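Local coordinates for transcriptional regulator of the TetR/AcrR family (Thermobifida fusca YX, PDB 3DCF), which probably binds cis-regulatory DNA through a helix-turn-helix motif and regulates transcription, most likely as a repressor of the TetR/AcrR family, at residues Glu92-Ile97 with Arg149-Ile154; Glu106-Leu111 with Arg157-Gly162. All coordinates share one frame; numbering follows the deposited sequence.

Contact 1 of 2, residues Glu92-Ile97 with Arg149-Ile154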
# COMPACT_ATOMS: atom_id res chain seq x y z
N GLU A 92 10.33 -19.28 -2.67
CA GLU A 92 10.84 -20.60 -2.20
C GLU A 92 10.97 -20.65 -0.67
O GLU A 92 10.67 -21.66 -0.05
CB GLU A 92 12.19 -20.98 -2.83
CG GLU A 92 12.11 -21.44 -4.29
CD GLU A 92 13.46 -21.93 -4.85
OE1 GLU A 92 14.35 -22.35 -4.07
OE2 GLU A 92 13.62 -21.91 -6.09
N ARG A 93 11.46 -19.55 -0.08
CA ARG A 93 11.53 -19.40 1.38
C ARG A 93 10.13 -19.34 2.01
O ARG A 93 9.97 -19.74 3.16
CB ARG A 93 12.33 -18.16 1.78
CG ARG A 93 13.80 -18.26 1.37
CD ARG A 93 14.66 -17.19 2.01
NE ARG A 93 14.18 -15.83 1.74
CZ ARG A 93 14.41 -15.09 0.64
NH1 ARG A 93 15.13 -15.56 -0.38
NH2 ARG A 93 13.88 -13.86 0.56
N PHE A 94 9.14 -18.86 1.25
CA PHE A 94 7.74 -18.79 1.69
C PHE A 94 7.12 -20.21 1.71
O PHE A 94 6.52 -20.61 2.73
CB PHE A 94 6.95 -17.84 0.77
CG PHE A 94 5.81 -17.15 1.44
CD1 PHE A 94 6.06 -16.07 2.29
CD2 PHE A 94 4.48 -17.53 1.20
CE1 PHE A 94 5.01 -15.38 2.92
CE2 PHE A 94 3.41 -16.84 1.84
CZ PHE A 94 3.69 -15.76 2.70
N HIS A 95 7.27 -20.96 0.61
CA HIS A 95 6.77 -22.36 0.50
C HIS A 95 7.33 -23.30 1.58
O HIS A 95 6.56 -24.09 2.16
CB HIS A 95 7.07 -23.00 -0.88
CG HIS A 95 6.02 -22.74 -1.92
ND1 HIS A 95 6.19 -21.84 -2.95
CD2 HIS A 95 4.80 -23.30 -2.10
CE1 HIS A 95 5.10 -21.84 -3.71
NE2 HIS A 95 4.25 -22.72 -3.21
N ALA A 96 8.65 -23.22 1.81
CA ALA A 96 9.38 -24.02 2.81
C ALA A 96 8.78 -23.89 4.22
O ALA A 96 8.56 -24.89 4.89
CB ALA A 96 10.86 -23.65 2.82
N ILE A 97 8.49 -22.65 4.63
CA ILE A 97 7.88 -22.33 5.93
C ILE A 97 6.43 -22.84 5.99
O ILE A 97 6.05 -23.46 6.98
CB ILE A 97 7.90 -20.80 6.25
CG1 ILE A 97 9.34 -20.29 6.39
CG2 ILE A 97 7.15 -20.49 7.54
CD1 ILE A 97 9.47 -18.76 6.42
N ARG A 149 -0.41 -14.15 -6.73
CA ARG A 149 -1.47 -15.15 -6.47
C ARG A 149 -1.00 -16.34 -5.62
O ARG A 149 -1.75 -16.78 -4.76
CB ARG A 149 -2.13 -15.67 -7.76
CG ARG A 149 -3.19 -14.73 -8.33
CD ARG A 149 -4.06 -15.41 -9.40
NE ARG A 149 -3.33 -15.68 -10.63
CZ ARG A 149 -3.10 -14.81 -11.62
NH1 ARG A 149 -3.52 -13.54 -11.57
NH2 ARG A 149 -2.41 -15.21 -12.69
N GLU A 150 0.22 -16.84 -5.88
CA GLU A 150 0.80 -17.96 -5.10
C GLU A 150 0.98 -17.60 -3.63
O GLU A 150 0.56 -18.39 -2.79
CB GLU A 150 2.14 -18.43 -5.67
CG GLU A 150 2.00 -19.17 -7.00
CD GLU A 150 3.35 -19.54 -7.62
OE1 GLU A 150 4.33 -19.77 -6.87
OE2 GLU A 150 3.40 -19.62 -8.88
N TYR A 151 1.59 -16.45 -3.34
CA TYR A 151 1.75 -15.92 -1.95
C TYR A 151 0.43 -15.91 -1.17
O TYR A 151 0.35 -16.41 -0.04
CB TYR A 151 2.25 -14.45 -1.95
CG TYR A 151 3.74 -14.21 -1.98
CD1 TYR A 151 4.52 -14.42 -0.83
CD2 TYR A 151 4.37 -13.66 -3.11
CE1 TYR A 151 5.91 -14.17 -0.82
CE2 TYR A 151 5.75 -13.39 -3.12
CZ TYR A 151 6.51 -13.65 -1.97
OH TYR A 151 7.86 -13.40 -1.98
N THR A 152 -0.58 -15.32 -1.81
CA THR A 152 -1.92 -15.16 -1.23
C THR A 152 -2.59 -16.50 -0.96
O THR A 152 -3.10 -16.73 0.13
CB THR A 152 -2.85 -14.28 -2.15
OG1 THR A 152 -2.14 -13.13 -2.60
CG2 THR A 152 -4.10 -13.82 -1.41
N GLU A 153 -2.55 -17.39 -1.95
CA GLU A 153 -3.18 -18.72 -1.85
C GLU A 153 -2.58 -19.64 -0.78
O GLU A 153 -3.33 -20.34 -0.10
CB GLU A 153 -3.30 -19.39 -3.23
CG GLU A 153 -4.36 -18.67 -4.11
CD GLU A 153 -4.31 -18.99 -5.61
OE1 GLU A 153 -3.63 -19.97 -6.01
OE2 GLU A 153 -4.95 -18.25 -6.40
N ILE A 154 -1.24 -19.59 -0.61
CA ILE A 154 -0.53 -20.35 0.45
C ILE A 154 -1.03 -19.90 1.83
O ILE A 154 -1.36 -20.74 2.68
CB ILE A 154 1.03 -20.17 0.40
CG1 ILE A 154 1.64 -20.80 -0.86
CG2 ILE A 154 1.69 -20.82 1.60
CD1 ILE A 154 3.06 -20.34 -1.14

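Contact 2 of 2, residues Glu106-Leu111 with Arg157-Gly162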
# COMPACT_ATOMS: atom_id res chain seq x y z
N GLU A 106 1.25 -20.70 13.98
CA GLU A 106 2.72 -20.56 14.15
C GLU A 106 3.39 -20.29 12.80
O GLU A 106 4.28 -19.43 12.71
CB GLU A 106 3.33 -21.80 14.82
CG GLU A 106 2.96 -21.90 16.31
CD GLU A 106 3.25 -23.25 16.97
OE1 GLU A 106 3.45 -24.29 16.28
OE2 GLU A 106 3.24 -23.27 18.22
N ARG A 107 2.97 -21.04 11.77
CA ARG A 107 3.41 -20.86 10.38
C ARG A 107 3.00 -19.48 9.82
O ARG A 107 3.81 -18.82 9.17
CB ARG A 107 2.94 -22.02 9.48
CG ARG A 107 3.77 -23.31 9.67
CD ARG A 107 2.95 -24.61 9.68
NE ARG A 107 2.35 -25.02 8.41
CZ ARG A 107 1.31 -25.86 8.28
NH1 ARG A 107 0.67 -26.39 9.33
NH2 ARG A 107 0.86 -26.17 7.07
N ILE A 108 1.76 -19.05 10.10
CA ILE A 108 1.28 -17.70 9.72
C ILE A 108 2.25 -16.65 10.28
O ILE A 108 2.71 -15.79 9.53
CB ILE A 108 -0.18 -17.43 10.23
CG1 ILE A 108 -1.21 -18.09 9.30
CG2 ILE A 108 -0.48 -15.93 10.31
CD1 ILE A 108 -1.46 -17.36 8.01
N HIS A 109 2.56 -16.76 11.58
CA HIS A 109 3.49 -15.83 12.23
C HIS A 109 4.87 -15.83 11.57
O HIS A 109 5.41 -14.74 11.25
CB HIS A 109 3.59 -16.11 13.72
CG HIS A 109 4.63 -15.28 14.42
ND1 HIS A 109 4.39 -13.97 14.82
CD2 HIS A 109 5.91 -15.56 14.77
CE1 HIS A 109 5.48 -13.49 15.39
NE2 HIS A 109 6.42 -14.43 15.38
N ALA A 110 5.44 -17.02 11.37
CA ALA A 110 6.75 -17.18 10.73
C ALA A 110 6.77 -16.58 9.31
O ALA A 110 7.76 -15.96 8.94
CB ALA A 110 7.16 -18.65 10.67
N LEU A 111 5.69 -16.77 8.55
CA LEU A 111 5.55 -16.21 7.19
C LEU A 111 5.57 -14.67 7.17
O LEU A 111 6.20 -14.08 6.29
CB LEU A 111 4.27 -16.71 6.49
CG LEU A 111 4.19 -18.19 6.06
CD1 LEU A 111 2.74 -18.56 5.69
CD2 LEU A 111 5.17 -18.48 4.93
N ARG A 157 -5.21 -20.69 2.43
CA ARG A 157 -5.47 -22.08 2.89
C ARG A 157 -5.05 -22.28 4.35
O ARG A 157 -5.78 -22.91 5.13
CB ARG A 157 -4.75 -23.10 2.00
CG ARG A 157 -5.26 -23.14 0.55
CD ARG A 157 -4.63 -24.30 -0.25
NE ARG A 157 -3.18 -24.16 -0.45
CZ ARG A 157 -2.57 -23.53 -1.46
NH1 ARG A 157 -3.25 -22.94 -2.46
NH2 ARG A 157 -1.23 -23.50 -1.49
N LEU A 158 -3.91 -21.68 4.71
CA LEU A 158 -3.32 -21.77 6.05
C LEU A 158 -4.16 -21.01 7.10
O LEU A 158 -4.23 -21.44 8.26
CB LEU A 158 -1.85 -21.27 6.01
CG LEU A 158 -0.79 -21.95 6.84
CD1 LEU A 158 -0.68 -23.42 6.40
CD2 LEU A 158 0.56 -21.24 6.65
N TYR A 159 -4.79 -19.88 6.72
CA TYR A 159 -5.66 -19.11 7.63
C TYR A 159 -7.00 -19.87 7.88
O TYR A 159 -7.52 -19.81 9.00
CB TYR A 159 -5.90 -17.67 7.14
CG TYR A 159 -6.45 -16.76 8.22
CD1 TYR A 159 -7.83 -16.68 8.48
CD2 TYR A 159 -5.60 -15.98 9.01
CE1 TYR A 159 -8.35 -15.85 9.49
CE2 TYR A 159 -6.11 -15.14 10.03
CZ TYR A 159 -7.49 -15.09 10.27
OH TYR A 159 -8.00 -14.28 11.27
N ALA A 160 -7.52 -20.55 6.86
CA ALA A 160 -8.74 -21.38 6.96
C ALA A 160 -8.59 -22.57 7.92
O ALA A 160 -9.54 -22.89 8.65
CB ALA A 160 -9.17 -21.89 5.60
N GLU A 161 -7.43 -23.24 7.88
CA GLU A 161 -7.12 -24.37 8.78
C GLU A 161 -7.05 -23.94 10.26
O GLU A 161 -7.61 -24.61 11.12
CB GLU A 161 -5.79 -25.03 8.42
CG GLU A 161 -5.72 -25.74 7.09
CD GLU A 161 -4.29 -26.18 6.76
OE1 GLU A 161 -3.57 -26.63 7.69
OE2 GLU A 161 -3.88 -26.05 5.58
N GLY A 162 -6.35 -22.83 10.52
CA GLY A 162 -6.21 -22.23 11.86
C GLY A 162 -7.52 -21.71 12.47
O GLY A 162 -7.67 -21.71 13.70

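Contact 1 of 2, residues Glu92-Ile97 with Arg149-Ile154
Phe-94 faces Tyr-151 across two nearly parallel helices, 75-98 and 138-164, whose local axes come within 10.8 Å and differ in direction by only 15°. Its CG lies anti to the backbone N (chi1 -150°), which carries the ring across the gap. There the CD1-CE1 edge of Tyr-151 stands over one face of the phenylalanine in an edge-to-face pair, with centroids 4.8 Å apart and planes inclined at 70°. The closest side-chain approach is Phe-94 CD1 to Tyr-151 CE1 at 3.6 Å, while Tyr-151 CD1 sits above the middle of the ring. Phe-94 CE2 also lies near the carbonyl O of Tyr-151, which is well off the ring plane; at the edge itself, Phe-94 CD2 meets Ile-154 CD1 at 3.9 Å. Helix 104-121 adds Leu-111 beside Phe-94 and His-115, which makes a further edge-to-face pair with Tyr-151.

One residue on, His-95 reaches the same isoleucine with a ring face. Ile-154 CD1 is 3.5 Å from the imidazole centroid and close to the ring normal, a CH-pi contact displaced toward NE2, to which this methyl is 3.4 Å distant. A hydrogen bond from ND1 to Leu-91 O, one turn back, restrains the rotation of the imidazole. In the plane of the imidazole, at its edge, Glu-150 OE1 is 3.9 Å from His-95 CE1.

No hydrogen bond or salt bridge links the two segments, so the contact rests on aromatic and aliphatic packing, with Ile-154 CD1 serving one ring at its edge and the other over its face. Glu-150 OE1 remains 4.7 Å from His-95 NE2, a separation at which the carboxylate could at most modestly favour protonation of the imidazole.

Contact 2 of 2, residues Glu106-Leu111 with Arg157-Gly162
Leu-158 sends CD1 to the Arg-107 guanidinium and CD2 to Leu-111 where helices 104-121 and 138-164 pack in the all-helical C-terminal domain of this TetR-family protein. The local axes run roughly antiparallel, at 145°, and approach to 10.1 Å. The side chains of Leu-158 and Arg-107 cross at about a right angle: CD1 of the leucine is placed over one face of the guanidinium, 3.2 Å from Arg-107 NH2 and 3.7 Å from CZ. Bends at chi2 (140°) and chi3 (69°) turn the arginine chain so that this flat group lies across the methyl. Its polar ends are engaged by backbone carbonyls, NH2 by Ala-98 O and NH1 by Gly-102 O. Glu-161 OE1, at 4.5 Å from Arg-107 NH2, is too distant for a salt bridge but could contribute weakly to its electrostatic surroundings.

The other methyl, Leu-158 CD2, obliquely approaches Leu-111 CD1 at 3.6 Å and also touches Arg-107 CB. Ile-108 packs more loosely, and Tyr-214 of the second subunit adjoins it, placing this contact beside the dimer interface. Ile-108 CD1 lies 4.4 Å from Leu-158 CB and, at the edge of the Tyr-159 ring, 4.5 Å from CD2 of that tyrosine.

How the contacts relate
The two contacts have centres about 11 Å apart and share helix 138-164. Their segments alternate in sequence: 92-97, 106-111, 149-154, then 157-162. The consecutive helices 75-98 and 104-121 pack against 149-154 and 157-162 of that helix, respectively. They also meet each other, with Phe-94 O 3.3 Å from Leu-111 CD2, so the contacts form one continuous three-helix packing region. More touching residues of contact 2 are buried in the assembly (four of five, against two of five), and it extends to the second subunit, unlike contact 1. Helix 75-98, which follows the predicted helix-turn-helix, is packed here against the C-terminal domain, consistent with a TetR-family link between DNA-binding and C-terminal parts.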